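Local coordinates for nucleotidyl transferase AbiEii/AbiGii toxin family protein (Mycobacterium tuberculosis, PDB 6Y56) that is a nucleotidyltransferase toxin of a toxin-antitoxin system that probably inhibits growth by inactivating tRNA acceptor stems, at residues Arg102-Leu110 / Val123-Arg131. Sequence-based numbering, arbitrary orientation.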
loop_
_atom_site.group_PDB
_atom_site.type_symbol
_atom_site.label_atom_id
_atom_site.label_comp_id
_atom_site.label_asym_id
_atom_site.label_seq_id
_atom_site.Cartn_x
_atom_site.Cartn_y
_atom_site.Cartn_z
ATOM N N ARG A 102 -4.879 -11.800 13.699
ATOM C CA ARG A 102 -4.946 -11.154 15.003
ATOM C C ARG A 102 -6.401 -10.910 15.361
ATOM O O ARG A 102 -7.290 -10.933 14.503
ATOM C CB ARG A 102 -4.116 -9.866 15.054
ATOM C CG ARG A 102 -4.449 -8.865 13.981
ATOM C CD ARG A 102 -3.606 -7.589 14.097
ATOM N NE ARG A 102 -4.325 -6.435 13.554
ATOM C CZ ARG A 102 -3.880 -5.647 12.576
ATOM N NH1 ARG A 102 -2.694 -5.861 12.019
ATOM N NH2 ARG A 102 -4.621 -4.632 12.162
ATOM N N GLY A 103 -6.632 -10.674 16.647
ATOM C CA GLY A 103 -7.980 -10.656 17.175
ATOM C C GLY A 103 -8.818 -9.457 16.784
ATOM O O GLY A 103 -10.025 -9.471 17.046
ATOM N N ASP A 104 -8.237 -8.434 16.157
ATOM C CA ASP A 104 -9.027 -7.251 15.830
ATOM C C ASP A 104 -9.856 -7.401 14.559
ATOM O O ASP A 104 -10.625 -6.494 14.230
ATOM C CB ASP A 104 -8.169 -5.978 15.807
ATOM C CG ASP A 104 -7.181 -5.928 14.643
ATOM O OD1 ASP A 104 -7.151 -6.853 13.806
ATOM O OD2 ASP A 104 -6.429 -4.932 14.567
ATOM N N GLY A 105 -9.740 -8.514 13.847
ATOM C CA GLY A 105 -10.537 -8.712 12.650
ATOM C C GLY A 105 -10.083 -7.937 11.433
ATOM O O GLY A 105 -10.774 -7.971 10.405
ATOM N N ARG A 106 -8.940 -7.263 11.512
ATOM C CA ARG A 106 -8.499 -6.337 10.481
ATOM C C ARG A 106 -7.226 -6.761 9.775
ATOM O O ARG A 106 -6.762 -6.037 8.884
ATOM C CB ARG A 106 -8.357 -4.927 11.068
ATOM C CG ARG A 106 -9.717 -4.269 11.276
ATOM C CD ARG A 106 -9.644 -2.962 12.021
ATOM N NE ARG A 106 -10.952 -2.322 11.974
ATOM C CZ ARG A 106 -11.355 -1.519 10.992
ATOM N NH1 ARG A 106 -10.539 -1.216 9.982
ATOM N NH2 ARG A 106 -12.581 -1.011 11.027
ATOM N N HIS A 107 -6.656 -7.914 10.112
ATOM C CA HIS A 107 -5.467 -8.399 9.421
ATOM C C HIS A 107 -5.625 -9.875 9.109
ATOM O O HIS A 107 -5.970 -10.672 9.988
ATOM C CB HIS A 107 -4.164 -8.158 10.179
ATOM C CG HIS A 107 -2.948 -8.450 9.349
ATOM N ND1 HIS A 107 -2.420 -9.718 9.228
ATOM C CD2 HIS A 107 -2.195 -7.653 8.551
ATOM C CE1 HIS A 107 -1.374 -9.685 8.421
ATOM N NE2 HIS A 107 -1.214 -8.444 7.998
ATOM N N TRP A 108 -5.367 -10.236 7.861
ATOM C CA TRP A 108 -5.708 -11.554 7.353
ATOM C C TRP A 108 -4.583 -12.066 6.477
ATOM O O TRP A 108 -3.951 -11.298 5.750
ATOM C CB TRP A 108 -7.005 -11.514 6.531
ATOM C CG TRP A 108 -8.151 -10.992 7.326
ATOM C CD1 TRP A 108 -8.400 -9.687 7.651
ATOM C CD2 TRP A 108 -9.179 -11.764 7.957
ATOM N NE1 TRP A 108 -9.527 -9.601 8.442
ATOM C CE2 TRP A 108 -10.020 -10.865 8.637
ATOM C CE3 TRP A 108 -9.477 -13.129 7.998
ATOM C CZ2 TRP A 108 -11.139 -11.287 9.349
ATOM C CZ3 TRP A 108 -10.581 -13.547 8.704
ATOM C CH2 TRP A 108 -11.399 -12.630 9.374
ATOM N N GLN A 109 -4.330 -13.362 6.545
ATOM C CA GLN A 109 -3.491 -14.015 5.557
ATOM C C GLN A 109 -4.377 -14.454 4.401
ATOM O O GLN A 109 -5.418 -15.084 4.619
ATOM C CB GLN A 109 -2.792 -15.227 6.165
ATOM C CG GLN A 109 -1.977 -15.983 5.128
ATOM C CD GLN A 109 -0.966 -16.941 5.721
ATOM O OE1 GLN A 109 -1.022 -17.288 6.908
ATOM N NE2 GLN A 109 -0.035 -17.387 4.884
ATOM N N LEU A 110 -3.958 -14.129 3.180
ATOM C CA LEU A 110 -4.700 -14.487 1.981
ATOM C C LEU A 110 -4.068 -15.709 1.332
ATOM O O LEU A 110 -2.854 -15.753 1.132
ATOM C CB LEU A 110 -4.682 -13.326 0.989
ATOM C CG LEU A 110 -5.372 -13.572 -0.354
ATOM C CD1 LEU A 110 -6.861 -13.675 -0.172
ATOM C CD2 LEU A 110 -5.024 -12.439 -1.296
ATOM N N VAL A 123 3.810 -15.307 0.597
ATOM C CA VAL A 123 3.043 -14.711 1.684
ATOM C C VAL A 123 2.216 -13.555 1.142
ATOM O O VAL A 123 2.746 -12.641 0.492
ATOM C CB VAL A 123 3.992 -14.236 2.792
ATOM C CG1 VAL A 123 3.337 -13.150 3.645
ATOM C CG2 VAL A 123 4.464 -15.417 3.630
ATOM N N ALA A 124 0.909 -13.589 1.412
ATOM C CA ALA A 124 -0.005 -12.548 0.975
ATOM C C ALA A 124 -0.963 -12.228 2.107
ATOM O O ALA A 124 -1.304 -13.087 2.921
ATOM C CB ALA A 124 -0.788 -12.982 -0.265
ATOM N N SER A 125 -1.415 -10.987 2.146
ATOM C CA SER A 125 -2.227 -10.537 3.260
ATOM C C SER A 125 -3.268 -9.538 2.789
ATOM O O SER A 125 -3.194 -8.994 1.684
ATOM C CB SER A 125 -1.364 -9.904 4.345
ATOM O OG SER A 125 -0.568 -8.876 3.786
ATOM N N VAL A 126 -4.249 -9.309 3.655
ATOM C CA VAL A 126 -5.237 -8.252 3.491
ATOM C C VAL A 126 -5.320 -7.525 4.822
ATOM O O VAL A 126 -5.412 -8.166 5.876
ATOM C CB VAL A 126 -6.613 -8.824 3.106
ATOM C CG1 VAL A 126 -7.584 -7.703 2.794
ATOM C CG2 VAL A 126 -6.496 -9.781 1.929
ATOM N N GLU A 127 -5.275 -6.196 4.785
ATOM C CA GLU A 127 -5.319 -5.409 6.009
ATOM C C GLU A 127 -6.273 -4.244 5.827
ATOM O O GLU A 127 -6.352 -3.660 4.740
ATOM C CB GLU A 127 -3.938 -4.868 6.378
ATOM C CG GLU A 127 -3.850 -4.323 7.785
ATOM C CD GLU A 127 -2.478 -3.774 8.106
ATOM O OE1 GLU A 127 -2.324 -3.163 9.183
ATOM O OE2 GLU A 127 -1.558 -3.954 7.279
ATOM N N PHE A 128 -6.972 -3.886 6.903
ATOM C CA PHE A 128 -8.001 -2.852 6.880
ATOM C C PHE A 128 -7.679 -1.827 7.950
ATOM O O PHE A 128 -7.808 -2.117 9.147
ATOM C CB PHE A 128 -9.364 -3.455 7.172
ATOM C CG PHE A 128 -9.811 -4.461 6.172
ATOM C CD1 PHE A 128 -9.471 -5.793 6.313
ATOM C CD2 PHE A 128 -10.603 -4.084 5.106
ATOM C CE1 PHE A 128 -9.889 -6.740 5.410
ATOM C CE2 PHE A 128 -11.034 -5.029 4.194
ATOM C CZ PHE A 128 -10.670 -6.357 4.345
ATOM N N ALA A 129 -7.285 -0.630 7.528
ATOM C CA ALA A 129 -6.975 0.439 8.463
ATOM C C ALA A 129 -8.259 1.052 9.003
ATOM O O ALA A 129 -9.247 1.208 8.276
ATOM C CB ALA A 129 -6.173 1.529 7.752
ATOM N N ARG A 130 -8.237 1.413 10.286
ATOM C CA ARG A 130 -9.385 2.016 10.947
ATOM C C ARG A 130 -9.407 3.531 10.828
ATOM O O ARG A 130 -10.492 4.121 10.775
ATOM C CB ARG A 130 -9.366 1.649 12.433
ATOM C CG ARG A 130 -10.631 2.016 13.169
ATOM C CD ARG A 130 -10.487 1.782 14.668
ATOM N NE ARG A 130 -9.996 0.440 14.978
ATOM C CZ ARG A 130 -10.770 -0.636 15.065
ATOM N NH1 ARG A 130 -12.076 -0.532 14.859
ATOM N NH2 ARG A 130 -10.238 -1.817 15.353
ATOM N N ARG A 131 -8.237 4.173 10.813
ATOM C CA ARG A 131 -8.193 5.628 10.839
ATOM C C ARG A 131 -8.654 6.169 9.495
ATOM O O ARG A 131 -8.174 5.715 8.455
ATOM C CB ARG A 131 -6.776 6.118 11.137
ATOM C CG ARG A 131 -6.719 7.595 11.537
ATOM C CD ARG A 131 -5.293 8.100 11.735
ATOM N NE ARG A 131 -4.454 7.107 12.398
ATOM C CZ ARG A 131 -3.126 7.096 12.365
ATOM N NH1 ARG A 131 -2.448 8.039 11.709
ATOM N NH2 ARG A 131 -2.471 6.128 12.991
HETATM O O HOH W 1 -11.531 -3.992 15.092
HETATM O O HOH W 2 -7.667 -2.436 15.967
HETATM O O HOH W 3 -0.305 -16.255 2.177
#
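Trp-108 and Val-126 form a hydrogen-bonded pair of an antiparallel ladder, Trp-108 N to Val-126 O and Val-126 N to Trp-108 O both 2.9 Å, continued by Phe-128 N to Arg-106 O and Leu-110 N to Ala-124 O; His-107/Glu-127 and Gln-109/Ser-125 are the flanking non-hydrogen-bonded pairs. On the face with Val-126, Trp-108 CD1 lies 4.0 Å from Phe-128 CE1, the two rings perpendicular; both large apolar rings suit their place under helix 76-86, where they touch Cys-83. The Trp-108 indole NE1 is satisfied by Gly-105 O (2.8 Å). Strands 107-114 and 125-129 form a beta hairpin inside a mixed sheet, consistent with the nucleotidyltransferase fold of the family, with strand 68-72 beside Glu-127 and strand 94-100 beside His-107. On the other face His-107 lays its CD2 edge against the Glu-127 methylenes, CD2 to CG 3.8 Å. Arg-102 NH1 makes a long salt bridge to Glu-127 OE1 (3.9 Å). Asp-104 suits the turn: OD1 accepts from Arg-106 N, an Asx turn, while OD2 salt-bridges Arg-102 NE through a weak hydrogen bond. Just before the strand, Arg-106, extended from CG to NE, is long enough to give NH1 to Phe-128 O at 3.0 Å, the donor well above the carbonyl plane, and NH2 to Asp-76. Arg-130, bent at chi3 (-51°), brings its guanidinium face over Arg-106 NE; Asp-76, salt-bridged to both arginines, would offset their like charges.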